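Local coordinates for alpha-amylase G-6 (Bacillus halodurans, PDB 2C3G), which probably binds starch through this family 26 carbohydrate-binding module, one piece of a longer amylase, at residues R82-W87 with W92-P97; P34-A39 with R61-D66; I9-P14 with N70-P75. One frame throughout, in Å; residues are numbered along the deposited sequence.

Contact 1: R82-W87 with W92-P97; sequences RDQDGW and WHVDRP. With CD (cadmium ion), chain C.
W87 and H93 form an antiparallel hydrogen-bonded pair in the hairpin of strands 86-88 and 92-93. W87 N bonds to H93 O at 2.9 Å, and H93 N returns a bond of the same length to W87 O. Both side chains leave the sheet on the same face, where the chain beyond H93 folds back over the indole. R96 CB sits 3.7 Å from the centroid of the W87 six-membered ring, 5° off the normal, while CG and CD run on across CZ3 and CH2. With CG anti to the backbone N (chi1 -163°) and the chain extended to NE, the R96 guanidinium passes beyond the ring to a salt bridge with E46. P97 CD adds a looser touch on W87 CB at 4.1 Å. Were W87 replaced by an alanine, the aliphatic part of R96 would probably lose the surface it lies on and be held mainly at its guanidinium end by E46. At the other end, the R82 guanidinium lies flat on W92, group centres 4.2 Å apart and planes within 8°; R82 NH2 also bonds to Q84 O at 3.2 Å, which limits its rotation. H93 NE2 binds a cadmium ion at 2.3 Å, with D89 and a water among the other ligands. In the second shell, Y10 stacks on the W87 face turned away from R96, W49 meets the indole edge-to-face, and F80 meets W92 likewise. The flat stack probably lets W92 share in stabilising the R82 charge, whereas R96 lays its apolar chain on W87 and takes its charge to E46.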
# COMPACT_ATOMS: atom_id res chain seq x y z
N ARG A 82 -7.82 -5.34 1.10
CA ARG A 82 -7.58 -5.69 -0.32
C ARG A 82 -6.86 -7.05 -0.28
O ARG A 82 -6.18 -7.28 0.68
CB ARG A 82 -6.50 -4.74 -0.86
CG ARG A 82 -6.86 -3.33 -1.15
CD ARG A 82 -6.86 -3.04 -2.62
NE ARG A 82 -8.16 -2.50 -2.93
CZ ARG A 82 -8.70 -2.38 -4.13
NH1 ARG A 82 -9.90 -1.86 -4.21
NH2 ARG A 82 -8.08 -2.76 -5.22
N ASP A 83 -6.88 -7.99 -1.22
CA ASP A 83 -7.90 -8.63 -2.06
C ASP A 83 -7.81 -8.47 -3.60
O ASP A 83 -8.11 -9.41 -4.31
CB ASP A 83 -9.28 -8.74 -1.39
CG ASP A 83 -10.40 -9.08 -2.35
OD1 ASP A 83 -10.93 -10.23 -2.33
OD2 ASP A 83 -10.85 -8.22 -3.13
N GLN A 84 -7.29 -7.34 -4.07
CA GLN A 84 -7.10 -7.06 -5.49
C GLN A 84 -6.07 -5.91 -5.63
O GLN A 84 -5.97 -5.08 -4.74
CB GLN A 84 -8.46 -6.68 -6.11
CG GLN A 84 -8.47 -6.54 -7.62
CD GLN A 84 -9.84 -6.11 -8.20
OE1 GLN A 84 -10.16 -6.41 -9.37
NE2 GLN A 84 -10.62 -5.40 -7.42
N ASP A 85 -5.30 -5.86 -6.72
CA ASP A 85 -4.52 -4.65 -7.06
C ASP A 85 -5.56 -3.53 -7.38
O ASP A 85 -6.70 -3.88 -7.60
CB ASP A 85 -3.63 -4.90 -8.29
CG ASP A 85 -2.94 -6.25 -8.29
OD1 ASP A 85 -2.88 -6.88 -9.36
OD2 ASP A 85 -2.39 -6.77 -7.31
N GLY A 86 -5.31 -2.22 -7.34
CA GLY A 86 -4.30 -1.54 -6.61
C GLY A 86 -4.06 -0.04 -6.80
O GLY A 86 -3.00 0.28 -6.49
N TRP A 87 -4.96 0.86 -7.28
CA TRP A 87 -4.64 2.34 -7.33
C TRP A 87 -5.51 3.22 -6.44
O TRP A 87 -6.70 3.41 -6.70
CB TRP A 87 -4.68 2.97 -8.76
CG TRP A 87 -3.91 2.28 -9.77
CD1 TRP A 87 -4.12 1.01 -10.21
CD2 TRP A 87 -2.78 2.78 -10.49
NE1 TRP A 87 -3.18 0.68 -11.15
CE2 TRP A 87 -2.34 1.76 -11.35
CE3 TRP A 87 -2.08 4.01 -10.49
CZ2 TRP A 87 -1.23 1.90 -12.21
CZ3 TRP A 87 -0.97 4.15 -11.33
CH2 TRP A 87 -0.57 3.11 -12.20
N TRP A 92 -10.48 3.88 -4.51
CA TRP A 92 -9.82 2.77 -5.16
C TRP A 92 -10.25 2.57 -6.61
O TRP A 92 -11.44 2.61 -6.95
CB TRP A 92 -10.03 1.49 -4.37
CG TRP A 92 -9.25 1.46 -3.09
CD1 TRP A 92 -9.71 1.76 -1.85
CD2 TRP A 92 -7.86 1.09 -2.92
NE1 TRP A 92 -8.72 1.60 -0.91
CE2 TRP A 92 -7.57 1.18 -1.54
CE3 TRP A 92 -6.86 0.66 -3.79
CZ2 TRP A 92 -6.31 0.89 -1.02
CZ3 TRP A 92 -5.62 0.37 -3.27
CH2 TRP A 92 -5.34 0.48 -1.89
N HIS A 93 -9.26 2.36 -7.47
CA HIS A 93 -9.46 2.00 -8.88
C HIS A 93 -8.59 0.80 -9.15
O HIS A 93 -7.48 0.72 -8.62
CB HIS A 93 -9.00 3.12 -9.83
CG HIS A 93 -9.65 4.45 -9.60
ND1 HIS A 93 -10.68 4.91 -10.39
CD2 HIS A 93 -9.38 5.44 -8.71
CE1 HIS A 93 -11.04 6.11 -9.97
NE2 HIS A 93 -10.27 6.45 -8.96
N VAL A 94 -9.08 -0.12 -10.00
CA VAL A 94 -8.29 -1.28 -10.44
C VAL A 94 -7.20 -0.94 -11.45
O VAL A 94 -6.07 -1.43 -11.31
CB VAL A 94 -9.15 -2.48 -10.96
CG1 VAL A 94 -10.21 -2.84 -9.94
CG2 VAL A 94 -9.77 -2.20 -12.37
N ASP A 95 -7.54 -0.14 -12.46
CA ASP A 95 -6.57 0.45 -13.38
C ASP A 95 -6.34 1.94 -13.06
O ASP A 95 -7.19 2.59 -12.44
CB ASP A 95 -6.99 0.30 -14.85
CG ASP A 95 -7.66 -1.05 -15.15
OD1 ASP A 95 -7.06 -2.13 -14.87
OD2 ASP A 95 -8.79 -1.11 -15.69
N ARG A 96 -5.21 2.47 -13.52
CA ARG A 96 -4.88 3.89 -13.38
C ARG A 96 -6.06 4.81 -13.74
O ARG A 96 -6.65 4.65 -14.80
CB ARG A 96 -3.66 4.22 -14.23
CG ARG A 96 -2.98 5.52 -13.85
CD ARG A 96 -1.63 5.70 -14.50
NE ARG A 96 -1.17 7.08 -14.42
CZ ARG A 96 0.05 7.47 -14.72
NH1 ARG A 96 0.97 6.60 -15.13
NH2 ARG A 96 0.37 8.75 -14.61
N PRO A 97 -6.43 5.74 -12.85
CA PRO A 97 -7.45 6.75 -13.18
C PRO A 97 -7.02 7.64 -14.35
O PRO A 97 -5.84 7.97 -14.50
CB PRO A 97 -7.60 7.55 -11.88
CG PRO A 97 -7.05 6.68 -10.82
CD PRO A 97 -5.98 5.85 -11.45
CD CD C . -10.08 8.67 -8.27
O HOH W 1 -10.47 9.35 -10.41

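Contact 2: P34-A39 with R61-D66; sequences PTWSEA and RLLFKD
The carbonyl oxygen of W36 is gripped by a lysine from the neighbouring strand: K65 NZ donates to W36 O at 3.0 Å, tilted 24° from the carbonyl plane. A water modelled beside both atoms lies too close to the ammonium group for its position to be trusted. The ammonium group has a further, weak bond from K65 NZ to D66 O at 3.3 Å, so it bridges the loop that carries W36 and the end of its own strand. On its way there the lysine covers the tryptophan. K65 CE stands over one face of the indole, 3.5 Å from the centroid of the five-membered ring, and CD lies over the same face, nearer the six-membered ring. NZ itself remains above the five-membered ring, 4.5 Å from its centroid and 13° off the normal, a cation-pi arrangement. K65 begins with CG between the backbone N and the carbonyl carbon (chi1 63°), and later bends in the chain turn NZ toward the W36 carbonyl. L63, two residues earlier on the strand and on the same side, reaches the edge of the same ring: its CD1 meets W36 CZ3 at 4.2 Å, the two side chains crossing at about a right angle. Strand 59-66 is the middle of a three-stranded antiparallel sheet, and while L63 and K65 face the loop, L62 and F64 turn the other way toward I9 of the second sheet. Y23 of strand 20-28 meets W36 edge-to-face, and an exposed tryptophan beside a tyrosine is consistent with the aromatic surfaces used by starch-binding modules, although no sugar is bound here. A carbonyl and an indole face together would probably stabilise the positive charge of the buried lysine, and the lysine, with L63 and Y23, probably restrains the tilt of the W36 ring.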
# COMPACT_ATOMS: atom_id res chain seq x y z
N PRO A 34 5.47 -6.54 8.10
CA PRO A 34 6.32 -5.46 8.59
C PRO A 34 5.84 -4.80 9.89
O PRO A 34 4.65 -4.78 10.21
CB PRO A 34 6.24 -4.44 7.45
CG PRO A 34 4.88 -4.64 6.89
CD PRO A 34 4.70 -6.12 6.91
N THR A 35 6.81 -4.27 10.63
CA THR A 35 6.62 -3.32 11.71
C THR A 35 6.01 -2.03 11.14
O THR A 35 6.17 -1.75 9.95
CB THR A 35 8.02 -3.04 12.32
OG1 THR A 35 8.38 -4.10 13.22
CG2 THR A 35 8.03 -1.82 13.19
N TRP A 36 5.33 -1.25 11.97
CA TRP A 36 4.84 0.07 11.58
C TRP A 36 5.99 0.98 11.11
O TRP A 36 5.84 1.79 10.19
CB TRP A 36 4.07 0.70 12.74
CG TRP A 36 3.50 2.08 12.51
CD1 TRP A 36 3.98 3.25 13.01
CD2 TRP A 36 2.33 2.42 11.76
NE1 TRP A 36 3.20 4.30 12.61
CE2 TRP A 36 2.17 3.83 11.84
CE3 TRP A 36 1.39 1.69 11.01
CZ2 TRP A 36 1.12 4.52 11.21
CZ3 TRP A 36 0.35 2.38 10.38
CH2 TRP A 36 0.23 3.77 10.48
N SER A 37 7.16 0.81 11.72
CA SER A 37 8.32 1.63 11.43
C SER A 37 9.26 0.96 10.42
O SER A 37 10.15 1.62 9.88
CB SER A 37 9.10 1.93 12.72
OG SER A 37 10.03 0.89 13.01
N GLU A 38 9.07 -0.34 10.19
CA GLU A 38 9.83 -1.09 9.18
C GLU A 38 9.02 -1.37 7.89
O GLU A 38 9.50 -2.06 6.99
CB GLU A 38 10.39 -2.39 9.79
CG GLU A 38 9.91 -3.70 9.17
CD GLU A 38 10.70 -4.92 9.66
OE1 GLU A 38 11.96 -4.85 9.66
OE2 GLU A 38 10.07 -5.95 10.03
N ALA A 39 7.80 -0.81 7.81
CA ALA A 39 7.00 -0.82 6.58
C ALA A 39 7.85 -0.45 5.34
O ALA A 39 8.66 0.49 5.39
CB ALA A 39 5.79 0.11 6.71
N ARG A 61 -4.50 -6.32 4.80
CA ARG A 61 -5.11 -5.15 5.40
C ARG A 61 -4.03 -4.09 5.35
O ARG A 61 -2.92 -4.36 5.77
CB ARG A 61 -5.50 -5.42 6.86
CG ARG A 61 -6.99 -5.42 7.12
CD ARG A 61 -7.47 -6.67 7.80
NE ARG A 61 -8.88 -6.56 8.20
CZ ARG A 61 -9.83 -7.45 7.93
NH1 ARG A 61 -11.06 -7.24 8.34
NH2 ARG A 61 -9.56 -8.55 7.25
N LEU A 62 -4.34 -2.91 4.82
CA LEU A 62 -3.27 -1.92 4.62
C LEU A 62 -3.53 -0.45 5.01
O LEU A 62 -4.65 0.05 5.00
CB LEU A 62 -2.72 -2.01 3.18
CG LEU A 62 -3.59 -1.56 2.00
CD1 LEU A 62 -3.53 -0.05 1.82
CD2 LEU A 62 -3.18 -2.30 0.74
N LEU A 63 -2.46 0.23 5.37
CA LEU A 63 -2.49 1.68 5.54
C LEU A 63 -1.29 2.30 4.83
O LEU A 63 -0.23 1.69 4.76
CB LEU A 63 -2.45 2.07 7.03
CG LEU A 63 -3.56 1.58 7.96
CD1 LEU A 63 -3.05 0.46 8.86
CD2 LEU A 63 -4.09 2.72 8.80
N PHE A 64 -1.47 3.50 4.32
CA PHE A 64 -0.37 4.33 3.84
C PHE A 64 0.12 5.21 4.99
O PHE A 64 -0.65 5.59 5.86
CB PHE A 64 -0.84 5.20 2.67
CG PHE A 64 -1.44 4.40 1.55
CD1 PHE A 64 -0.64 3.58 0.77
CD2 PHE A 64 -2.81 4.42 1.33
CE1 PHE A 64 -1.20 2.80 -0.25
CE2 PHE A 64 -3.38 3.65 0.30
CZ PHE A 64 -2.58 2.83 -0.48
N LYS A 65 1.42 5.49 4.98
CA LYS A 65 2.06 6.36 5.96
C LYS A 65 3.33 7.00 5.40
O LYS A 65 3.92 6.50 4.45
CB LYS A 65 2.40 5.58 7.23
CG LYS A 65 3.39 4.45 7.06
CD LYS A 65 3.63 3.72 8.39
CE LYS A 65 4.38 4.59 9.37
NZ LYS A 65 5.82 4.63 9.08
N ASP A 66 3.76 8.11 5.99
CA ASP A 66 5.12 8.59 5.71
C ASP A 66 6.06 8.28 6.86
O ASP A 66 5.67 7.64 7.84
CB ASP A 66 5.17 10.06 5.22
CG ASP A 66 4.63 11.07 6.22
OD1 ASP A 66 4.59 10.81 7.44
OD2 ASP A 66 4.24 12.20 5.86
O HOH W 2 7.37 3.09 8.05

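Contact 3: I9-P14 with N70-P75; sequences IYFKKP and NQWPGP
P14 meets W72 at the edge of the indole, its CG lying near the ring plane 4.0 Å from W72 CZ3. Beside it F11 turns the rim of its ring to the same part of the indole, with F11 CE1 at 4.3 Å from W72 CE3. These two touches make up the close part of the contact, and they concentrate on one corner of the six-membered ring. W72 arrives there because its CG is anti to the backbone N (chi1 -169°), which throws the indole out across the gap between the chains. Behind the corner further aromatic rings close in: F11 stacks on F64, W17 touches both F11 and W72, and F88 meets W72 edge-to-face. This is one end of the core of a beta-sandwich, since strand 6-12 belongs to the mixed sheet and strand 71-82 to the antiparallel one, with aromatic side chains packed between the sheets. The contact as a whole is slight: P14 CA and N70 CA, the nearest pair, are 9.8 Å apart, and 103 Å² is buried between the segments. Its looser side is toward solvent, where P14 and W72 both remain partly exposed. K13 starts away from N70-P75, and its NZ bonds to P14 O at 2.8 Å and also to W17 O, tying the turn that follows strand 6-12. D15, which follows P14, binds a cadmium ion together with D48.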
# COMPACT_ATOMS: atom_id res chain seq x y z
N ILE A 9 0.09 -2.25 -5.22
CA ILE A 9 -0.70 -1.14 -4.75
C ILE A 9 -0.02 0.13 -5.21
O ILE A 9 1.19 0.26 -5.08
CB ILE A 9 -0.94 -1.25 -3.18
CG1 ILE A 9 -2.17 -2.12 -2.89
CG2 ILE A 9 -1.35 0.07 -2.56
CD1 ILE A 9 -1.96 -3.54 -2.89
N TYR A 10 -0.79 1.04 -5.80
CA TYR A 10 -0.28 2.36 -6.20
C TYR A 10 -0.95 3.40 -5.35
O TYR A 10 -2.15 3.34 -5.12
CB TYR A 10 -0.56 2.68 -7.67
CG TYR A 10 0.07 1.75 -8.65
CD1 TYR A 10 1.24 2.11 -9.32
CD2 TYR A 10 -0.50 0.51 -8.91
CE1 TYR A 10 1.82 1.24 -10.25
CE2 TYR A 10 0.06 -0.36 -9.81
CZ TYR A 10 1.22 0.01 -10.48
OH TYR A 10 1.76 -0.86 -11.36
N PHE A 11 -0.16 4.35 -4.89
CA PHE A 11 -0.64 5.37 -4.00
C PHE A 11 -0.39 6.76 -4.57
O PHE A 11 0.73 7.10 -4.91
CB PHE A 11 0.08 5.19 -2.66
CG PHE A 11 -0.32 6.18 -1.63
CD1 PHE A 11 -1.67 6.45 -1.41
CD2 PHE A 11 0.63 6.82 -0.88
CE1 PHE A 11 -2.05 7.37 -0.45
CE2 PHE A 11 0.27 7.74 0.07
CZ PHE A 11 -1.09 8.02 0.28
N LYS A 12 -1.43 7.57 -4.65
CA LYS A 12 -1.26 8.96 -5.02
C LYS A 12 -1.00 9.75 -3.75
O LYS A 12 -1.93 10.02 -2.97
CB LYS A 12 -2.46 9.50 -5.79
CG LYS A 12 -2.18 10.87 -6.31
CD LYS A 12 -2.53 11.02 -7.75
CE LYS A 12 -3.58 12.06 -7.90
NZ LYS A 12 -3.62 12.59 -9.29
N LYS A 13 0.28 10.06 -3.54
CA LYS A 13 0.74 10.66 -2.29
C LYS A 13 0.32 12.12 -2.20
O LYS A 13 0.51 12.88 -3.17
CB LYS A 13 2.27 10.53 -2.16
CG LYS A 13 2.85 11.08 -0.86
CD LYS A 13 4.40 11.19 -0.91
CE LYS A 13 4.92 12.48 -1.59
NZ LYS A 13 4.37 13.76 -1.03
N PRO A 14 -0.30 12.51 -1.07
CA PRO A 14 -0.61 13.93 -0.83
C PRO A 14 0.68 14.72 -0.76
O PRO A 14 1.74 14.22 -0.37
CB PRO A 14 -1.34 13.90 0.51
CG PRO A 14 -1.87 12.50 0.56
CD PRO A 14 -0.78 11.66 0.02
N ASN A 70 2.22 11.29 9.31
CA ASN A 70 1.08 11.16 8.40
C ASN A 70 0.70 9.70 8.13
O ASN A 70 1.56 8.80 8.17
CB ASN A 70 1.33 11.88 7.07
CG ASN A 70 1.50 13.38 7.23
OD1 ASN A 70 2.63 13.88 7.19
ND2 ASN A 70 0.39 14.10 7.40
N GLN A 71 -0.59 9.48 7.85
CA GLN A 71 -1.16 8.17 7.51
C GLN A 71 -2.54 8.32 6.88
O GLN A 71 -3.18 9.37 7.00
CB GLN A 71 -1.25 7.26 8.74
CG GLN A 71 -2.32 7.69 9.74
CD GLN A 71 -2.55 6.67 10.82
OE1 GLN A 71 -3.48 5.85 10.74
NE2 GLN A 71 -1.72 6.71 11.85
N TRP A 72 -3.00 7.25 6.22
CA TRP A 72 -4.31 7.22 5.58
C TRP A 72 -4.77 5.77 5.49
O TRP A 72 -4.12 4.96 4.82
CB TRP A 72 -4.22 7.83 4.19
CG TRP A 72 -5.51 8.11 3.51
CD1 TRP A 72 -6.73 7.55 3.78
CD2 TRP A 72 -5.71 9.02 2.43
NE1 TRP A 72 -7.68 8.06 2.93
CE2 TRP A 72 -7.09 8.97 2.09
CE3 TRP A 72 -4.86 9.89 1.71
CZ2 TRP A 72 -7.64 9.76 1.05
CZ3 TRP A 72 -5.41 10.68 0.67
CH2 TRP A 72 -6.79 10.61 0.36
N PRO A 73 -5.83 5.41 6.22
CA PRO A 73 -6.45 6.27 7.24
C PRO A 73 -5.39 6.56 8.31
O PRO A 73 -4.56 5.68 8.50
CB PRO A 73 -7.56 5.38 7.78
CG PRO A 73 -7.84 4.45 6.65
CD PRO A 73 -6.49 4.09 6.16
N GLY A 74 -5.42 7.67 9.05
CA GLY A 74 -6.61 8.27 9.62
C GLY A 74 -6.51 7.66 11.02
O GLY A 74 -6.81 6.48 11.18
N PRO A 75 -6.02 8.41 12.02
CA PRO A 75 -5.72 7.81 13.33
C PRO A 75 -6.97 7.23 13.98
O PRO A 75 -7.99 7.91 14.09
CB PRO A 75 -5.14 8.98 14.15
CG PRO A 75 -5.51 10.23 13.43
CD PRO A 75 -5.73 9.86 11.98

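How the contacts relate
Contacts 2 and 3 have centres 10 Å apart and share the antiparallel sheet, where strands 59-66 and 71-82 are neighbours; F64 O and W72 N probably pair across them. Contact 1 lies 14 Å from contact 3 and 18 Å from contact 2, on the opposite side of the chain's centre from the latter. It joins contact 3 through the mixed sheet, in which strands 86-88 and 6-12 run side by side. Along the chain, contact 2 is nested within the loop closed by contact 3, and contact 1 follows both. W92 of contact 1 reaches F64 and L62 in the core between the sheets, while the W36-K65 pair of contact 2 lies on the outer face of the antiparallel sheet.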